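Local coordinates for protein-l-isoaspartate o-methyltransferase (Thermotoga maritima, PDB 1DL5) that probably catalyses methyl transfer from S-adenosyl-L-methionine to the carboxylate of isoaspartyl residues in damaged proteins, a step in their repair, at residues A[33-36]-A[37-41]. Sequence-based numbering, arbitrary orientation.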
ATOM      1  N   LYS A  33       1.289 -38.123  34.513  1.00 38.23           N
ATOM      2  CA  LYS A  33       2.375 -38.774  35.230  1.00 40.98           C
ATOM      3  C   LYS A  33       2.197 -38.457  36.708  1.00 40.23           C
ATOM      4  O   LYS A  33       1.849 -37.337  37.072  1.00 41.56           O
ATOM      5  CB  LYS A  33       3.723 -38.255  34.740  1.00 42.00           C
ATOM      6  N   SER A  34       2.430 -39.447  37.559  1.00 41.86           N
ATOM      7  CA  SER A  34       2.272 -39.258  38.992  1.00 41.77           C
ATOM      8  C   SER A  34       3.469 -38.557  39.630  1.00 40.44           C
ATOM      9  O   SER A  34       4.617 -38.935  39.406  1.00 41.61           O
ATOM     10  CB  SER A  34       2.047 -40.612  39.672  1.00 45.06           C
ATOM     11  OG  SER A  34       1.781 -40.458  41.055  1.00 48.85           O
ATOM     12  N   TYR A  35       3.186 -37.522  40.415  1.00 38.23           N
ATOM     13  CA  TYR A  35       4.217 -36.772  41.131  1.00 38.05           C
ATOM     14  C   TYR A  35       3.789 -36.689  42.587  1.00 36.03           C
ATOM     15  O   TYR A  35       2.600 -36.765  42.893  1.00 35.78           O
ATOM     16  CB  TYR A  35       4.334 -35.326  40.633  1.00 37.22           C
ATOM     17  CG  TYR A  35       4.860 -35.126  39.234  1.00 39.60           C
ATOM     18  CD1 TYR A  35       6.224 -34.948  39.004  1.00 38.55           C
ATOM     19  CD2 TYR A  35       3.992 -35.048  38.147  1.00 39.93           C
ATOM     20  CE1 TYR A  35       6.709 -34.691  37.726  1.00 42.55           C
ATOM     21  CE2 TYR A  35       4.466 -34.789  36.866  1.00 39.12           C
ATOM     22  CZ  TYR A  35       5.822 -34.611  36.663  1.00 41.12           C
ATOM     23  OH  TYR A  35       6.291 -34.342  35.399  1.00 44.75           O
ATOM     24  N   PRO A  36       4.751 -36.552  43.510  1.00 36.61           N
ATOM     25  CA  PRO A  36       4.339 -36.451  44.911  1.00 36.11           C
ATOM     26  C   PRO A  36       3.609 -35.110  44.998  1.00 36.02           C
ATOM     27  O   PRO A  36       4.046 -34.136  44.381  1.00 33.53           O
ATOM     28  CB  PRO A  36       5.670 -36.430  45.658  1.00 36.47           C
ATOM     29  CG  PRO A  36       6.559 -37.253  44.776  1.00 37.22           C
ATOM     30  CD  PRO A  36       6.206 -36.746  43.399  1.00 36.11           C
ATOM     31  N   LEU A  37       2.506 -35.052  45.739  1.00 34.14           N
ATOM     32  CA  LEU A  37       1.746 -33.809  45.848  1.00 36.90           C
ATOM     33  C   LEU A  37       2.598 -32.617  46.262  1.00 36.95           C
ATOM     34  O   LEU A  37       2.360 -31.493  45.815  1.00 38.51           O
ATOM     35  CB  LEU A  37       0.578 -33.974  46.824  1.00 36.16           C
ATOM     36  CG  LEU A  37      -0.625 -34.774  46.313  1.00 40.52           C
ATOM     37  CD1 LEU A  37      -1.638 -34.947  47.435  1.00 40.62           C
ATOM     38  CD2 LEU A  37      -1.260 -34.055  45.124  1.00 37.91           C
ATOM     39  N   SER A  38       3.590 -32.859  47.112  1.00 36.35           N
ATOM     40  CA  SER A  38       4.471 -31.791  47.569  1.00 35.57           C
ATOM     41  C   SER A  38       5.190 -31.169  46.377  1.00 32.48           C
ATOM     42  O   SER A  38       5.605 -30.014  46.422  1.00 34.21           O
ATOM     43  CB  SER A  38       5.501 -32.334  48.563  1.00 36.44           C
ATOM     44  OG  SER A  38       6.328 -33.312  47.956  1.00 40.16           O
ATOM     45  N   TYR A  39       5.333 -31.948  45.311  1.00 31.65           N
ATOM     46  CA  TYR A  39       5.997 -31.478  44.103  1.00 30.88           C
ATOM     47  C   TYR A  39       4.970 -30.795  43.200  1.00 29.38           C
ATOM     48  O   TYR A  39       5.270 -29.808  42.530  1.00 25.90           O
ATOM     49  CB  TYR A  39       6.630 -32.662  43.368  1.00 33.78           C
ATOM     50  CG  TYR A  39       7.646 -32.284  42.316  1.00 38.13           C
ATOM     51  CD1 TYR A  39       8.824 -31.623  42.661  1.00 41.67           C
ATOM     52  CD2 TYR A  39       7.442 -32.605  40.975  1.00 41.25           C
ATOM     53  CE1 TYR A  39       9.775 -31.291  41.695  1.00 42.77           C
ATOM     54  CE2 TYR A  39       8.387 -32.277  40.001  1.00 42.36           C
ATOM     55  CZ  TYR A  39       9.549 -31.622  40.369  1.00 43.10           C
ATOM     56  OH  TYR A  39      10.487 -31.295  39.414  1.00 46.26           O
ATOM     57  N   VAL A  40       3.750 -31.324  43.200  1.00 25.31           N
ATOM     58  CA  VAL A  40       2.677 -30.782  42.374  1.00 25.26           C
ATOM     59  C   VAL A  40       2.341 -29.330  42.686  1.00 25.18           C
ATOM     60  O   VAL A  40       2.042 -28.549  41.783  1.00 26.07           O
ATOM     61  CB  VAL A  40       1.382 -31.618  42.520  1.00 24.24           C
ATOM     62  CG1 VAL A  40       0.214 -30.915  41.810  1.00 22.65           C
ATOM     63  CG2 VAL A  40       1.601 -33.008  41.938  1.00 23.09           C
ATOM     64  N   TYR A  41       2.389 -28.959  43.959  1.00 24.07           N
ATOM     65  CA  TYR A  41       2.051 -27.598  44.318  1.00 24.01           C
ATOM     66  C   TYR A  41       3.211 -26.636  44.512  1.00 24.27           C
ATOM     67  O   TYR A  41       3.055 -25.578  45.115  1.00 23.60           O
ATOM     68  CB  TYR A  41       1.106 -27.600  45.521  1.00 23.63           C
ATOM     69  CG  TYR A  41      -0.260 -28.111  45.122  1.00 26.85           C
ATOM     70  CD1 TYR A  41      -1.187 -27.259  44.517  1.00 27.35           C
ATOM     71  CD2 TYR A  41      -0.591 -29.461  45.245  1.00 25.56           C
ATOM     72  CE1 TYR A  41      -2.402 -27.737  44.037  1.00 27.18           C
ATOM     73  CE2 TYR A  41      -1.809 -29.953  44.769  1.00 24.65           C
ATOM     74  CZ  TYR A  41      -2.710 -29.084  44.165  1.00 27.35           C
ATOM     75  OH  TYR A  41      -3.915 -29.551  43.682  1.00 21.71           O
TER
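The carbonyl of Pro36 points into the first turn of the short helix 37-40 and accepts two backbone hydrogen bonds: one from Tyr39 N, with N to O 2.7 Å, and one from Val40 N, with N to O 3.1 Å. The first, from i+3, closes a tight turn; the second, from i+4, is the alpha-helical bond, and a single oxygen thus serves both donors. Pro36 suits the N-cap position in its backbone: the ring holds phi near -67°, psi is extended, as is usual there, and the residue has no N-H to satisfy. Proline carries no side-chain acceptor, however, so it does not cap the first-turn N-H groups as a serine or aspartate side chain can. Tyr41 N bonds to Leu37 O, the next i to i+4 bond, and Tyr41 is the first residue to leave helical phi/psi.

Among the side chains, Tyr35 and Tyr39 carry the contact. With chi1 at -165°, CG of Tyr39 lies opposite its backbone N, and the CD2-CE2 side of the ring comes beside CD1 and CE1 of Tyr35. The planes are 27° from parallel but slid apart, with centroids 5.5 Å distant, so the rings hardly overlap; Tyr35 CD1 meets the edge of the Tyr39 ring, 3.3 Å from CD2. Tyrosine fits at position 35 because its apolar ring can pack while OH bonds to Val47 O on strand 46-50; the Tyr39 side chain also packs on Ile44. CG2 of Val40 touches Tyr35 CB at 3.8 Å; its compact branched side chain suits this buried position, where it also packs on Leu31. Tyr39 CB runs alongside the proline ring, 4.1 Å from Pro36 CD.

The side chain of Tyr35 is about 12 Å from the bound S-adenosyl-L-homocysteine. The motif is a proline N-cap opening a one-turn helix, in the surface connection between helix 16-24 and strand 46-50 of the methyltransferase domain.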